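Local coordinates for protein member of DUF4221 family (Bacteroides vulgatus, PDB 3S9J) that is of unknown function but folds as a six-bladed beta-propeller, at residues F118-G123 against V177-I182; C144-Q149 against F167-L172; K260-P265 against Y287-N292. All blocks are in the same frame, centred on the assembly; numbering follows the deposited sequence.

Interactions 1 and 2 belong to one corner of the propeller, their centres about 8 Å apart, whereas interaction 3 lies about 35 Å from the first and about 34 Å from the second, centre to centre. Strands 165-171 and 177-183 are neighbours in the same blade: Lys-178 O and Ser-169 N, 2.9 Å apart, probably share a hydrogen bond, and the Phe-118 ring packs on Gln-170. Interaction 2 thus pairs strands inside the blade, and interaction 1 covers its edge with a loop from the preceding one. Interaction 3 belongs to a later blade; the nearest atoms of interactions 2 and 3 are about 11 Å apart, and the two lie on opposite sides of the chain's centre. A formic acid molecule, probably from the crystallisation liquor, sits beside interaction 1.

Interaction 1: residues F118-G123 against V177-I182; sequences FQTPEG and VKWIPI. With FMT (formic acid), chain L.
The CA atoms nearest each other across the segments are those of Pro-121 and Val-177, 6.4 Å apart, and no hydrogen bond joins the two segments. This is packing between blades of the beta-propeller: residues 118-123 follow strand 112-117, at the edge of one four-stranded blade, and lie against strand 177-183, at the edge of the next. Val-177 supplies the centre. Its CG2 methyl sits over one face of the Phe-118 ring, in the conformer described here, 3.9 Å from the centroid and 11° off the normal, a CH-pi contact, while CG1, anti to the backbone N (chi1 172°), reaches CE1 of the same ring. Farther along, Pro-121 CD lies above the Trp-179 indole, offset toward its rim, and is 3.8 Å from Trp-179 CE2; Pro-121 CG is 3.7 Å from Trp-179 NE1. The indole also stacks on His-165. Thr-120 begins a type I turn closed by the Gly-123 N to Thr-120 O bond, and its CG2 approaches Trp-179 CH2. A formic acid molecule, probably from the crystallisation liquor, lies at the indole edge and also binds Arg-124. Thr-120 OG1 donates to its O2 over 2.6 Å, and Glu-122 N to its O1 over 3.1 Å.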
loop_
_atom_site.group_PDB
_atom_site.type_symbol
_atom_site.label_atom_id
_atom_site.label_comp_id
_atom_site.label_asym_id
_atom_site.label_seq_id
_atom_site.Cartn_x
_atom_site.Cartn_y
_atom_site.Cartn_z
ATOM N N PHE A 118 -8.721 -0.204 19.183
ATOM C CA PHE A 118 -9.455 -0.335 17.915
ATOM C C PHE A 118 -9.877 -1.795 17.780
ATOM O O PHE A 118 -9.066 -2.692 17.535
ATOM C CB PHE A 118 -8.627 0.132 16.694
ATOM C CG PHE A 118 -9.434 0.408 15.409
ATOM C CD1 PHE A 118 -10.343 -0.513 14.888
ATOM C CD2 PHE A 118 -9.176 1.545 14.652
ATOM C CE1 PHE A 118 -11.010 -0.270 13.692
ATOM C CE2 PHE A 118 -9.837 1.801 13.457
ATOM C CZ PHE A 118 -10.765 0.888 12.970
ATOM N N GLN A 119 -11.167 -2.017 17.971
ATOM C CA GLN A 119 -11.775 -3.338 17.810
ATOM C C GLN A 119 -13.060 -3.085 17.069
ATOM O O GLN A 119 -13.460 -1.919 16.865
ATOM C CB GLN A 119 -12.077 -3.951 19.179
ATOM C CG GLN A 119 -10.827 -4.325 19.963
ATOM C CD GLN A 119 -11.159 -4.752 21.397
ATOM O OE1 GLN A 119 -11.850 -4.042 22.146
ATOM N NE2 GLN A 119 -10.661 -5.919 21.784
ATOM N N THR A 120 -13.737 -4.152 16.684
ATOM C CA THR A 120 -15.015 -4.002 16.035
ATOM C C THR A 120 -15.972 -3.403 17.073
ATOM O O THR A 120 -15.722 -3.464 18.291
ATOM C CB THR A 120 -15.582 -5.322 15.520
ATOM O OG1 THR A 120 -15.936 -6.168 16.623
ATOM C CG2 THR A 120 -14.542 -6.047 14.580
ATOM N N PRO A 121 -17.071 -2.823 16.601
ATOM C CA PRO A 121 -18.086 -2.340 17.577
ATOM C C PRO A 121 -18.455 -3.377 18.642
ATOM O O PRO A 121 -18.532 -3.040 19.833
ATOM C CB PRO A 121 -19.269 -1.994 16.677
ATOM C CG PRO A 121 -18.619 -1.433 15.433
ATOM C CD PRO A 121 -17.351 -2.337 15.230
ATOM N N GLU A 122 -18.612 -4.646 18.237
ATOM C CA GLU A 122 -18.932 -5.712 19.192
ATOM C C GLU A 122 -17.762 -6.191 20.057
ATOM O O GLU A 122 -17.955 -7.063 20.915
ATOM C CB GLU A 122 -19.564 -6.906 18.476
ATOM C CG GLU A 122 -20.958 -6.644 18.013
ATOM C CD GLU A 122 -21.905 -6.371 19.192
ATOM O OE1 GLU A 122 -21.946 -7.192 20.134
ATOM O OE2 GLU A 122 -22.570 -5.322 19.172
ATOM N N GLY A 123 -16.567 -5.631 19.850
ATOM C CA GLY A 123 -15.451 -5.888 20.734
ATOM C C GLY A 123 -14.543 -7.024 20.240
ATOM O O GLY A 123 -13.751 -7.537 21.020
ATOM N N VAL A 177 -15.483 3.740 16.830
ATOM C CA VAL A 177 -15.294 3.059 15.535
ATOM C C VAL A 177 -16.657 2.958 14.840
ATOM O O VAL A 177 -17.671 2.650 15.471
ATOM C CB VAL A 177 -14.650 1.673 15.716
ATOM C CG1 VAL A 177 -14.642 0.890 14.366
ATOM C CG2 VAL A 177 -13.198 1.814 16.264
ATOM N N LYS A 178 -16.685 3.285 13.548
ATOM C CA LYS A 178 -17.870 3.167 12.719
ATOM C C LYS A 178 -17.559 2.278 11.524
ATOM O O LYS A 178 -16.476 2.359 10.949
ATOM C CB LYS A 178 -18.302 4.520 12.158
ATOM C CG LYS A 178 -18.567 5.584 13.181
ATOM C CD LYS A 178 -19.115 6.833 12.517
ATOM C CE LYS A 178 -18.699 8.105 13.278
ATOM N NZ LYS A 178 -17.462 8.706 12.725
ATOM N N TRP A 179 -18.511 1.437 11.151
ATOM C CA TRP A 179 -18.395 0.689 9.900
ATOM C C TRP A 179 -18.814 1.638 8.782
ATOM O O TRP A 179 -19.809 2.354 8.914
ATOM C CB TRP A 179 -19.377 -0.481 9.844
ATOM C CG TRP A 179 -19.135 -1.644 10.736
ATOM C CD1 TRP A 179 -19.984 -2.120 11.700
ATOM C CD2 TRP A 179 -18.018 -2.529 10.709
ATOM N NE1 TRP A 179 -19.453 -3.239 12.286
ATOM C CE2 TRP A 179 -18.252 -3.523 11.692
ATOM C CE3 TRP A 179 -16.850 -2.599 9.932
ATOM C CZ2 TRP A 179 -17.348 -4.558 11.940
ATOM C CZ3 TRP A 179 -15.956 -3.618 10.183
ATOM C CH2 TRP A 179 -16.212 -4.593 11.180
ATOM N N ILE A 180 -18.089 1.630 7.684
ATOM C CA ILE A 180 -18.368 2.498 6.554
ATOM C C ILE A 180 -19.161 1.668 5.538
ATOM O O ILE A 180 -18.781 0.529 5.279
ATOM C CB ILE A 180 -17.068 3.014 5.938
ATOM C CG1 ILE A 180 -16.209 3.686 7.040
ATOM C CG2 ILE A 180 -17.373 3.998 4.811
ATOM C CD1 ILE A 180 -16.935 4.785 7.836
ATOM N N PRO A 181 -20.269 2.210 5.007
ATOM C CA PRO A 181 -21.149 1.376 4.150
ATOM C C PRO A 181 -20.634 1.205 2.699
ATOM O O PRO A 181 -21.316 1.541 1.713
ATOM C CB PRO A 181 -22.491 2.105 4.235
ATOM C CG PRO A 181 -22.101 3.539 4.417
ATOM C CD PRO A 181 -20.890 3.520 5.292
ATOM N N ILE A 182 -19.418 0.676 2.606
ATOM C CA ILE A 182 -18.756 0.292 1.369
ATOM C C ILE A 182 -18.440 -1.169 1.569
ATOM O O ILE A 182 -17.676 -1.519 2.470
ATOM C CB ILE A 182 -17.448 1.057 1.160
ATOM C CG1 ILE A 182 -17.710 2.560 1.005
ATOM C CG2 ILE A 182 -16.669 0.533 -0.101
ATOM C CD1 ILE A 182 -16.374 3.366 1.061
HETATM C C FMT L . -18.699 -6.782 14.962
HETATM O O1 FMT L . -19.010 -5.616 15.304
HETATM O O2 FMT L . -17.897 -7.528 15.569
#

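Interaction 2: residues C144-Q149 against F167-L172; sequences CIFLRQ and FASQDL
Ile-145 O is gripped from strand 167-171 by two groups: Gln-170 N donates to it over 2.9 Å, and Ser-169 CA makes a CA-H...O contact of 3.0 Å. The return bond, from Ile-145 N to Gln-170 O, completes this antiparallel hydrogen-bonded pair. Leu-147 and Ala-168 form the next such pair; Leu-147 N donates to Ala-168 O over 3.0 Å. Between them, Phe-146 and Ser-169 are a non-hydrogen-bonded pair whose side chains share a sheet face. Ser-169 CB stands squarely over the Phe-146 ring, 3.6 Å from its centroid and only 3° off the normal, a CH-pi contact that covers one ring face. Strands 144-148 and 165-171 are the two inner members of a four-stranded antiparallel propeller blade, flanked by strands 139-141 and 177-183. On the face of Phe-146, Cys-144 SG comes within 3.6 Å of Asp-171 OD2; the other carboxylate oxygen, OD1, accepts from Arg-173 N and Thr-174 N. The opposite face carries Ile-145, whose CG2 touches Leu-172 CD2 at 4.1 Å. Beyond the last pair, Gln-149 bends at chi2 (-72°), which lays its CG against Ala-168 CB at 3.6 Å and folds the amide back. Gln-149 NE2 donates to Arg-148 O, and OE1 is held by Thr-126 OG1.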
loop_
_atom_site.group_PDB
_atom_site.type_symbol
_atom_site.label_atom_id
_atom_site.label_comp_id
_atom_site.label_asym_id
_atom_site.label_seq_id
_atom_site.Cartn_x
_atom_site.Cartn_y
_atom_site.Cartn_z
ATOM N N CYS A 144 -11.581 11.663 11.445
ATOM C CA CYS A 144 -11.606 10.216 11.617
ATOM C C CYS A 144 -10.610 9.590 10.654
ATOM O O CYS A 144 -10.487 10.027 9.507
ATOM C CB CYS A 144 -12.986 9.651 11.296
ATOM S SG CYS A 144 -14.302 10.316 12.370
ATOM N N ILE A 145 -9.951 8.540 11.122
ATOM C CA ILE A 145 -9.030 7.771 10.280
ATOM C C ILE A 145 -9.776 6.557 9.733
ATOM O O ILE A 145 -10.429 5.849 10.482
ATOM C CB ILE A 145 -7.774 7.355 11.031
ATOM C CG1 ILE A 145 -6.801 6.691 10.026
ATOM C CG2 ILE A 145 -8.089 6.467 12.235
ATOM C CD1 ILE A 145 -5.470 6.407 10.576
ATOM N N PHE A 146 -9.652 6.341 8.425
ATOM C CA PHE A 146 -10.320 5.278 7.686
ATOM C C PHE A 146 -9.298 4.266 7.280
ATOM O O PHE A 146 -8.232 4.627 6.745
ATOM C CB PHE A 146 -10.949 5.843 6.441
ATOM C CG PHE A 146 -12.161 6.668 6.701
ATOM C CD1 PHE A 146 -12.054 7.938 7.283
ATOM C CD2 PHE A 146 -13.424 6.196 6.339
ATOM C CE1 PHE A 146 -13.186 8.702 7.501
ATOM C CE2 PHE A 146 -14.558 6.978 6.574
ATOM C CZ PHE A 146 -14.431 8.214 7.143
ATOM N N LEU A 147 -9.625 3.005 7.509
ATOM C CA LEU A 147 -8.732 1.843 7.372
ATOM C C LEU A 147 -9.454 0.710 6.630
ATOM O O LEU A 147 -10.635 0.515 6.860
ATOM C CB LEU A 147 -8.392 1.243 8.757
ATOM C CG LEU A 147 -7.442 1.921 9.760
ATOM C CD1 LEU A 147 -6.549 0.876 10.395
ATOM C CD2 LEU A 147 -6.599 2.975 9.132
ATOM N N ARG A 148 -8.713 -0.099 5.886
ATOM C CA ARG A 148 -9.260 -1.324 5.323
ATOM C C ARG A 148 -9.693 -2.262 6.422
ATOM O O ARG A 148 -9.063 -2.342 7.487
ATOM C CB ARG A 148 -8.183 -2.010 4.454
ATOM C CG ARG A 148 -8.461 -3.418 4.039
ATOM C CD ARG A 148 -7.427 -3.877 3.000
ATOM N NE ARG A 148 -7.514 -5.310 2.771
ATOM C CZ ARG A 148 -6.895 -6.254 3.472
ATOM N NH1 ARG A 148 -6.109 -5.955 4.502
ATOM N NH2 ARG A 148 -7.095 -7.530 3.139
ATOM N N GLN A 149 -10.737 -3.026 6.140
ATOM C CA GLN A 149 -11.164 -4.090 7.024
ATOM C C GLN A 149 -11.185 -5.443 6.276
ATOM O O GLN A 149 -11.517 -5.500 5.089
ATOM C CB GLN A 149 -12.536 -3.766 7.600
ATOM C CG GLN A 149 -12.450 -2.613 8.590
ATOM C CD GLN A 149 -11.787 -3.015 9.882
ATOM O OE1 GLN A 149 -12.405 -3.660 10.738
ATOM N NE2 GLN A 149 -10.541 -2.640 10.045
ATOM N N PHE A 167 -14.256 -0.972 4.804
ATOM C CA PHE A 167 -13.602 0.042 5.604
ATOM C C PHE A 167 -14.312 0.273 6.926
ATOM O O PHE A 167 -15.515 0.024 7.051
ATOM C CB PHE A 167 -13.592 1.369 4.844
ATOM C CG PHE A 167 -12.662 1.370 3.667
ATOM C CD1 PHE A 167 -11.330 1.745 3.822
ATOM C CD2 PHE A 167 -13.108 0.988 2.414
ATOM C CE1 PHE A 167 -10.471 1.750 2.737
ATOM C CE2 PHE A 167 -12.242 0.977 1.336
ATOM C CZ PHE A 167 -10.935 1.358 1.501
ATOM N N ALA A 168 -13.546 0.736 7.893
ATOM C CA ALA A 168 -14.056 1.246 9.153
ATOM C C ALA A 168 -13.282 2.507 9.461
ATOM O O ALA A 168 -12.189 2.697 8.936
ATOM C CB ALA A 168 -13.887 0.251 10.262
ATOM N N SER A 169 -13.871 3.384 10.280
ATOM C CA SER A 169 -13.170 4.602 10.690
ATOM C C SER A 169 -13.143 4.681 12.198
ATOM O O SER A 169 -13.970 4.076 12.862
ATOM C CB SER A 169 -13.829 5.852 10.118
ATOM O OG SER A 169 -15.098 6.094 10.739
ATOM N N GLN A 170 -12.162 5.393 12.719
ATOM C CA GLN A 170 -12.090 5.681 14.137
ATOM C C GLN A 170 -11.966 7.171 14.354
ATOM O O GLN A 170 -11.132 7.848 13.738
ATOM C CB GLN A 170 -10.899 4.939 14.775
ATOM C CG GLN A 170 -10.844 5.170 16.280
ATOM C CD GLN A 170 -9.961 4.207 16.991
ATOM O OE1 GLN A 170 -8.824 3.946 16.550
ATOM N NE2 GLN A 170 -10.446 3.676 18.096
ATOM N N ASP A 171 -12.802 7.703 15.247
ATOM C CA ASP A 171 -12.813 9.115 15.539
ATOM C C ASP A 171 -11.605 9.409 16.402
ATOM O O ASP A 171 -11.428 8.812 17.459
ATOM C CB ASP A 171 -14.125 9.472 16.240
ATOM C CG ASP A 171 -14.306 10.947 16.400
ATOM O OD1 ASP A 171 -13.548 11.540 17.170
ATOM O OD2 ASP A 171 -15.149 11.536 15.704
ATOM N N LEU A 172 -10.785 10.365 15.982
ATOM C CA LEU A 172 -9.550 10.672 16.704
ATOM C C LEU A 172 -9.777 11.513 17.979
ATOM O O LEU A 172 -8.868 11.709 18.772
ATOM C CB LEU A 172 -8.576 11.368 15.753
ATOM C CG LEU A 172 -8.140 10.513 14.549
ATOM C CD1 LEU A 172 -7.399 11.363 13.523
ATOM C CD2 LEU A 172 -7.295 9.307 15.016
#

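Interaction 3: residues K260-P265 against Y287-N292; sequences KLNENP and YKLAPN
Glu-263 CG stands between its own backbone N and carbonyl carbon (chi1 76°), and from there the extended remainder of the side chain carries the carboxylate past Tyr-287 to Lys-288 and Leu-289; Lys-288, bent at chi2 (75°), brings its CD and CE back across that carboxylate at a slant, with NZ beyond OE2. The two oxygens divide the work. OE1 accepts the backbone N-H of Leu-289 on its anti side, 2.8 Å from N and reasonably straight at 159°, and takes a second hydrogen from water 1, which also donates to Leu-289 O. OE2 pairs with Lys-288 NZ in a loose salt bridge of 3.5 Å and receives a hydrogen from water 2 at 2.6 Å. The nearby ammonium is likely to favour the ionised carboxylate. Nearer the backbone, Glu-263 CB lies 3.3 Å from Tyr-287 O, and Tyr-287 N makes a weak hydrogen bond to Glu-263 O.

In the propeller, Glu-263 ends the short helix 255-263, just ahead of strand 266-273, the first of a four-stranded blade; residues 287-292 belong to the excursion linking that blade's second and third strands. The contact therefore ties a connecting helix to a loop of the blade it precedes. Lys-302 NZ binds the carbonyl oxygens of Asn-262 and Asn-264 at the same helix end. Replacing Glu-263 by an alanine is likely to leave the Leu-289 N-H without this acceptor and Lys-288 without this counter-charge, with the loop freer to shift. Waters reinforce the join: Asn-264 OD1 accepts from water 2 at 2.7 Å and from water 3, which also donates to Tyr-287 O at 2.6 Å.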
loop_
_atom_site.group_PDB
_atom_site.type_symbol
_atom_site.label_atom_id
_atom_site.label_comp_id
_atom_site.label_asym_id
_atom_site.label_seq_id
_atom_site.Cartn_x
_atom_site.Cartn_y
_atom_site.Cartn_z
ATOM N N LYS A 260 0.412 -20.193 -5.706
ATOM C CA LYS A 260 -0.429 -19.779 -6.838
ATOM C C LYS A 260 -0.703 -18.296 -6.761
ATOM O O LYS A 260 -0.558 -17.574 -7.752
ATOM C CB LYS A 260 -1.709 -20.590 -6.904
ATOM C CG LYS A 260 -1.499 -21.980 -7.487
ATOM C CD LYS A 260 -2.784 -22.704 -7.765
ATOM C CE LYS A 260 -3.476 -23.169 -6.493
ATOM N NZ LYS A 260 -4.464 -24.278 -6.759
ATOM N N LEU A 261 -1.058 -17.811 -5.570
ATOM C CA LEU A 261 -1.272 -16.382 -5.418
ATOM C C LEU A 261 -0.040 -15.547 -5.661
ATOM O O LEU A 261 -0.127 -14.461 -6.221
ATOM C CB LEU A 261 -1.846 -16.049 -4.042
ATOM C CG LEU A 261 -3.302 -16.439 -3.847
ATOM C CD1 LEU A 261 -3.651 -16.482 -2.328
ATOM C CD2 LEU A 261 -4.215 -15.466 -4.578
ATOM N N ASN A 262 1.124 -16.031 -5.247
ATOM C CA ASN A 262 2.377 -15.362 -5.390
ATOM C C ASN A 262 2.806 -15.198 -6.871
ATOM O O ASN A 262 3.345 -14.177 -7.313
ATOM C CB ASN A 262 3.424 -16.237 -4.691
ATOM C CG ASN A 262 4.625 -15.465 -4.333
ATOM O OD1 ASN A 262 4.576 -14.263 -4.408
ATOM N ND2 ASN A 262 5.721 -16.136 -3.946
ATOM N N GLU A 263 2.613 -16.293 -7.605
ATOM C CA GLU A 263 3.174 -16.420 -8.966
ATOM C C GLU A 263 2.217 -15.978 -10.091
ATOM O O GLU A 263 2.666 -15.444 -11.110
ATOM C CB GLU A 263 3.663 -17.865 -9.216
ATOM C CG GLU A 263 2.545 -18.890 -9.485
ATOM C CD GLU A 263 2.949 -20.366 -9.442
ATOM O OE1 GLU A 263 4.165 -20.728 -9.351
ATOM O OE2 GLU A 263 2.015 -21.216 -9.580
ATOM N N ASN A 264 0.921 -16.175 -9.895
ATOM C CA ASN A 264 -0.079 -15.856 -10.933
ATOM C C ASN A 264 -0.144 -14.352 -11.201
ATOM O O ASN A 264 0.214 -13.517 -10.322
ATOM C CB ASN A 264 -1.436 -16.394 -10.528
ATOM C CG ASN A 264 -1.585 -17.906 -10.796
ATOM O OD1 ASN A 264 -0.819 -18.480 -11.537
ATOM N ND2 ASN A 264 -2.595 -18.522 -10.195
ATOM N N PRO A 265 -0.582 -13.967 -12.411
ATOM C CA PRO A 265 -0.757 -12.536 -12.653
ATOM C C PRO A 265 -1.817 -11.920 -11.748
ATOM O O PRO A 265 -2.772 -12.591 -11.366
ATOM C CB PRO A 265 -1.201 -12.480 -14.141
ATOM C CG PRO A 265 -1.817 -13.809 -14.380
ATOM C CD PRO A 265 -1.030 -14.783 -13.560
ATOM N N TYR A 287 4.098 -15.693 -13.806
ATOM C CA TYR A 287 5.352 -16.287 -13.389
ATOM C C TYR A 287 5.086 -17.675 -12.844
ATOM O O TYR A 287 3.940 -18.027 -12.488
ATOM C CB TYR A 287 5.896 -15.397 -12.266
ATOM C CG TYR A 287 7.358 -15.524 -11.903
ATOM C CD1 TYR A 287 8.300 -14.791 -12.557
ATOM C CD2 TYR A 287 7.761 -16.345 -10.857
ATOM C CE1 TYR A 287 9.646 -14.880 -12.218
ATOM C CE2 TYR A 287 9.090 -16.439 -10.495
ATOM C CZ TYR A 287 10.025 -15.684 -11.173
ATOM O OH TYR A 287 11.355 -15.729 -10.837
ATOM N N LYS A 288 6.138 -18.471 -12.769
ATOM C CA LYS A 288 6.087 -19.759 -12.123
ATOM C C LYS A 288 7.222 -19.811 -11.104
ATOM O O LYS A 288 8.381 -19.777 -11.481
ATOM C CB LYS A 288 6.232 -20.892 -13.122
ATOM C CG LYS A 288 5.604 -22.144 -12.695
ATOM C CD LYS A 288 4.034 -22.070 -12.826
ATOM C CE LYS A 288 3.407 -23.347 -12.292
ATOM N NZ LYS A 288 1.915 -23.401 -12.358
ATOM N N LEU A 289 6.852 -19.914 -9.833
ATOM C CA LEU A 289 7.822 -19.959 -8.714
ATOM C C LEU A 289 8.753 -21.138 -8.855
ATOM O O LEU A 289 8.313 -22.281 -8.890
ATOM C CB LEU A 289 7.088 -20.057 -7.362
ATOM C CG LEU A 289 7.881 -19.778 -6.072
ATOM C CD1 LEU A 289 7.905 -18.294 -5.817
ATOM C CD2 LEU A 289 7.186 -20.523 -4.944
ATOM N N ALA A 290 10.057 -20.871 -8.933
ATOM C CA ALA A 290 11.055 -21.923 -9.070
ATOM C C ALA A 290 11.358 -22.551 -7.692
ATOM O O ALA A 290 11.132 -21.917 -6.657
ATOM C CB ALA A 290 12.355 -21.365 -9.713
ATOM N N PRO A 291 11.849 -23.794 -7.686
ATOM C CA PRO A 291 12.093 -24.493 -6.419
ATOM C C PRO A 291 12.886 -23.661 -5.406
ATOM O O PRO A 291 12.540 -23.590 -4.231
ATOM C CB PRO A 291 12.869 -25.724 -6.862
ATOM C CG PRO A 291 12.287 -26.068 -8.177
ATOM C CD PRO A 291 11.909 -24.728 -8.827
ATOM N N ASN A 292 13.900 -22.973 -5.859
ATOM C CA ASN A 292 14.747 -22.269 -4.871
ATOM C C ASN A 292 14.150 -20.933 -4.406
ATOM O O ASN A 292 14.727 -20.244 -3.560
ATOM C CB ASN A 292 16.153 -22.094 -5.443
ATOM C CG ASN A 292 16.809 -23.430 -5.814
ATOM O OD1 ASN A 292 16.522 -24.473 -5.203
ATOM N ND2 ASN A 292 17.673 -23.407 -6.833
HETATM O O HOH W 1 5.293 -22.996 -9.191
HETATM O O HOH W 2 -0.053 -21.051 -11.072
HETATM O O HOH W 3 1.572 -18.012 -13.638
#